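Local coordinates for uroporphyrin-III C-methyltransferase (Thermus thermophilus, PDB 1VE2), which probably transfers methyl groups from S-adenosyl-L-methionine to uroporphyrinogen III, giving precorrin-2 on the way to siroheme and cobalamin, at residues 184-189 with 208-213. Residues are numbered along the deposited sequence; the frame is centred on the assembly and turned at random.
Sequences LLARVG and EGLPSP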
ATOM      1  N   LEU A 184     -12.108   9.843 -10.406  1.00 31.79           N
ATOM      2  CA  LEU A 184     -12.837   9.816  -9.145  1.00 32.95           C
ATOM      3  C   LEU A 184     -13.335   8.383  -8.991  1.00 33.33           C
ATOM      4  O   LEU A 184     -14.107   7.899  -9.813  1.00 35.51           O
ATOM      5  CB  LEU A 184     -14.013  10.797  -9.178  1.00 33.74           C
ATOM      6  CG  LEU A 184     -13.657  12.282  -9.290  1.00 34.11           C
ATOM      7  CD1 LEU A 184     -14.934  13.113  -9.366  1.00 35.89           C
ATOM      8  CD2 LEU A 184     -12.821  12.709  -8.091  1.00 34.24           C
ATOM      9  N   LEU A 185     -12.878   7.697  -7.952  1.00 32.97           N
ATOM     10  CA  LEU A 185     -13.268   6.312  -7.745  1.00 32.33           C
ATOM     11  C   LEU A 185     -13.926   6.115  -6.393  1.00 32.89           C
ATOM     12  O   LEU A 185     -13.293   6.275  -5.347  1.00 33.51           O
ATOM     13  CB  LEU A 185     -12.044   5.399  -7.863  1.00 33.15           C
ATOM     14  CG  LEU A 185     -11.163   5.606  -9.098  1.00 33.90           C
ATOM     15  CD1 LEU A 185     -10.246   6.803  -8.881  1.00 34.29           C
ATOM     16  CD2 LEU A 185     -10.337   4.356  -9.350  1.00 34.02           C
ATOM     17  N   ALA A 186     -15.206   5.761  -6.414  1.00 31.12           N
ATOM     18  CA  ALA A 186     -15.940   5.557  -5.179  1.00 29.37           C
ATOM     19  C   ALA A 186     -16.335   4.105  -4.971  1.00 27.01           C
ATOM     20  O   ALA A 186     -16.604   3.379  -5.926  1.00 25.63           O
ATOM     21  CB  ALA A 186     -17.181   6.444  -5.160  1.00 32.04           C
ATOM     22  N   ARG A 187     -16.358   3.697  -3.707  1.00 28.12           N
ATOM     23  CA  ARG A 187     -16.739   2.349  -3.303  1.00 28.75           C
ATOM     24  C   ARG A 187     -16.095   1.240  -4.129  1.00 28.38           C
ATOM     25  O   ARG A 187     -16.755   0.269  -4.506  1.00 27.25           O
ATOM     26  CB  ARG A 187     -18.265   2.224  -3.349  1.00 30.88           C
ATOM     27  CG  ARG A 187     -18.986   3.274  -2.505  1.00 34.90           C
ATOM     28  CD  ARG A 187     -20.503   3.169  -2.642  1.00 36.80           C
ATOM     29  NE  ARG A 187     -21.025   1.947  -2.032  1.00 40.06           N
ATOM     30  CZ  ARG A 187     -21.128   1.745  -0.721  1.00 40.17           C
ATOM     31  NH1 ARG A 187     -20.750   2.688   0.135  1.00 40.34           N
ATOM     32  NH2 ARG A 187     -21.602   0.594  -0.264  1.00 39.09           N
ATOM     33  N   VAL A 188     -14.802   1.378  -4.407  1.00 26.02           N
ATOM     34  CA  VAL A 188     -14.102   0.362  -5.185  1.00 26.29           C
ATOM     35  C   VAL A 188     -14.124  -0.958  -4.426  1.00 26.25           C
ATOM     36  O   VAL A 188     -13.813  -1.001  -3.237  1.00 28.05           O
ATOM     37  CB  VAL A 188     -12.631   0.754  -5.446  1.00 25.69           C
ATOM     38  CG1 VAL A 188     -11.936  -0.349  -6.248  1.00 23.54           C
ATOM     39  CG2 VAL A 188     -12.576   2.077  -6.189  1.00 25.22           C
ATOM     40  N   GLY A 189     -14.505  -2.028  -5.120  1.00 28.02           N
ATOM     41  CA  GLY A 189     -14.558  -3.340  -4.502  1.00 28.08           C
ATOM     42  C   GLY A 189     -15.845  -3.595  -3.737  1.00 29.66           C
ATOM     43  O   GLY A 189     -16.054  -4.695  -3.228  1.00 31.47           O
ATOM     44  N   GLU A 208     -19.924  15.950  -7.671  1.00 62.04           N
ATOM     45  CA  GLU A 208     -21.291  16.003  -7.157  1.00 62.88           C
ATOM     46  C   GLU A 208     -22.173  14.880  -7.687  1.00 62.15           C
ATOM     47  O   GLU A 208     -22.427  14.791  -8.887  1.00 61.78           O
ATOM     48  CB  GLU A 208     -21.924  17.359  -7.494  1.00 65.52           C
ATOM     49  CG  GLU A 208     -23.306  17.567  -6.892  1.00 69.10           C
ATOM     50  CD  GLU A 208     -23.861  18.952  -7.165  1.00 71.66           C
ATOM     51  OE1 GLU A 208     -24.035  19.301  -8.354  1.00 72.95           O
ATOM     52  OE2 GLU A 208     -24.120  19.692  -6.191  1.00 72.89           O
ATOM     53  N   GLY A 209     -22.633  14.023  -6.779  1.00 61.36           N
ATOM     54  CA  GLY A 209     -23.475  12.906  -7.165  1.00 60.58           C
ATOM     55  C   GLY A 209     -22.784  11.579  -6.920  1.00 59.94           C
ATOM     56  O   GLY A 209     -23.427  10.532  -6.848  1.00 60.39           O
ATOM     57  N   LEU A 210     -21.464  11.628  -6.780  1.00 58.27           N
ATOM     58  CA  LEU A 210     -20.668  10.432  -6.542  1.00 56.64           C
ATOM     59  C   LEU A 210     -20.861   9.874  -5.140  1.00 54.83           C
ATOM     60  O   LEU A 210     -20.937  10.624  -4.173  1.00 53.81           O
ATOM     61  CB  LEU A 210     -19.183  10.743  -6.740  1.00 56.88           C
ATOM     62  CG  LEU A 210     -18.467  10.115  -7.935  1.00 57.28           C
ATOM     63  CD1 LEU A 210     -16.981  10.424  -7.826  1.00 58.04           C
ATOM     64  CD2 LEU A 210     -18.693   8.611  -7.958  1.00 57.61           C
ATOM     65  N   PRO A 211     -20.942   8.543  -5.014  1.00 54.02           N
ATOM     66  CA  PRO A 211     -21.115   7.884  -3.718  1.00 54.08           C
ATOM     67  C   PRO A 211     -19.948   8.196  -2.777  1.00 54.89           C
ATOM     68  O   PRO A 211     -19.040   8.960  -3.118  1.00 54.12           O
ATOM     69  CB  PRO A 211     -21.145   6.411  -4.096  1.00 54.95           C
ATOM     70  CG  PRO A 211     -21.842   6.425  -5.382  1.00 53.87           C
ATOM     71  CD  PRO A 211     -21.154   7.579  -6.106  1.00 53.74           C
ATOM     72  N   SER A 212     -19.979   7.588  -1.595  1.00 54.43           N
ATOM     73  CA  SER A 212     -18.928   7.771  -0.600  1.00 54.94           C
ATOM     74  C   SER A 212     -18.632   6.483   0.174  1.00 54.19           C
ATOM     75  O   SER A 212     -19.510   5.633   0.351  1.00 55.83           O
ATOM     76  CB  SER A 212     -19.317   8.874   0.383  1.00 56.19           C
ATOM     77  OG  SER A 212     -19.384  10.133  -0.260  1.00 58.32           O
ATOM     78  N   PRO A 213     -17.378   6.317   0.634  1.00 52.53           N
ATOM     79  CA  PRO A 213     -16.263   7.256   0.460  1.00 49.96           C
ATOM     80  C   PRO A 213     -15.690   7.127  -0.948  1.00 46.71           C
ATOM     81  O   PRO A 213     -16.000   6.175  -1.663  1.00 46.22           O
ATOM     82  CB  PRO A 213     -15.273   6.807   1.528  1.00 50.82           C
ATOM     83  CG  PRO A 213     -15.457   5.318   1.517  1.00 51.67           C
ATOM     84  CD  PRO A 213     -16.974   5.186   1.488  1.00 52.44           C
TER
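The backbones of A186 and P211 come within 5.9 Å (CA to CA) where the touching runs 184-187 and 210-213 pass at 59°, and R187 N, just beyond the strand, donates to P213 O at 3.2 Å. In the mixed sheet of the tetrapyrrole methylase fold, the loop from strand 194-199 lies on one face of strand 181-186 near its end, then enters strand 214-218, its antiparallel neighbour. The peptide between S212 and P213 is cis, and the carbonyls of both residues accept from R187. From the loop, L210 points at the strand with both methyls, CD2 onto A186 CB and CD1 against L184 CB at a tight 3.3 Å; A194 and R196 also touch this side chain. A186 CB meets P211 CB at 4.1 Å. The R187 side chain crosses P211 at about a right angle, CD 3.6 Å from P211 CB. The chain bends at chi3 (69°), bringing NH1 beside S212 O, while NE donates a hydrogen bond to P191 O. Cut back to an alanine, R187 would probably leave P211 CB less covered and S212 O and P191 O without this donor. R187 NH1 donates to S212 O at 3.2 Å; the oxygen sits at the guanidinium edge, in its plane.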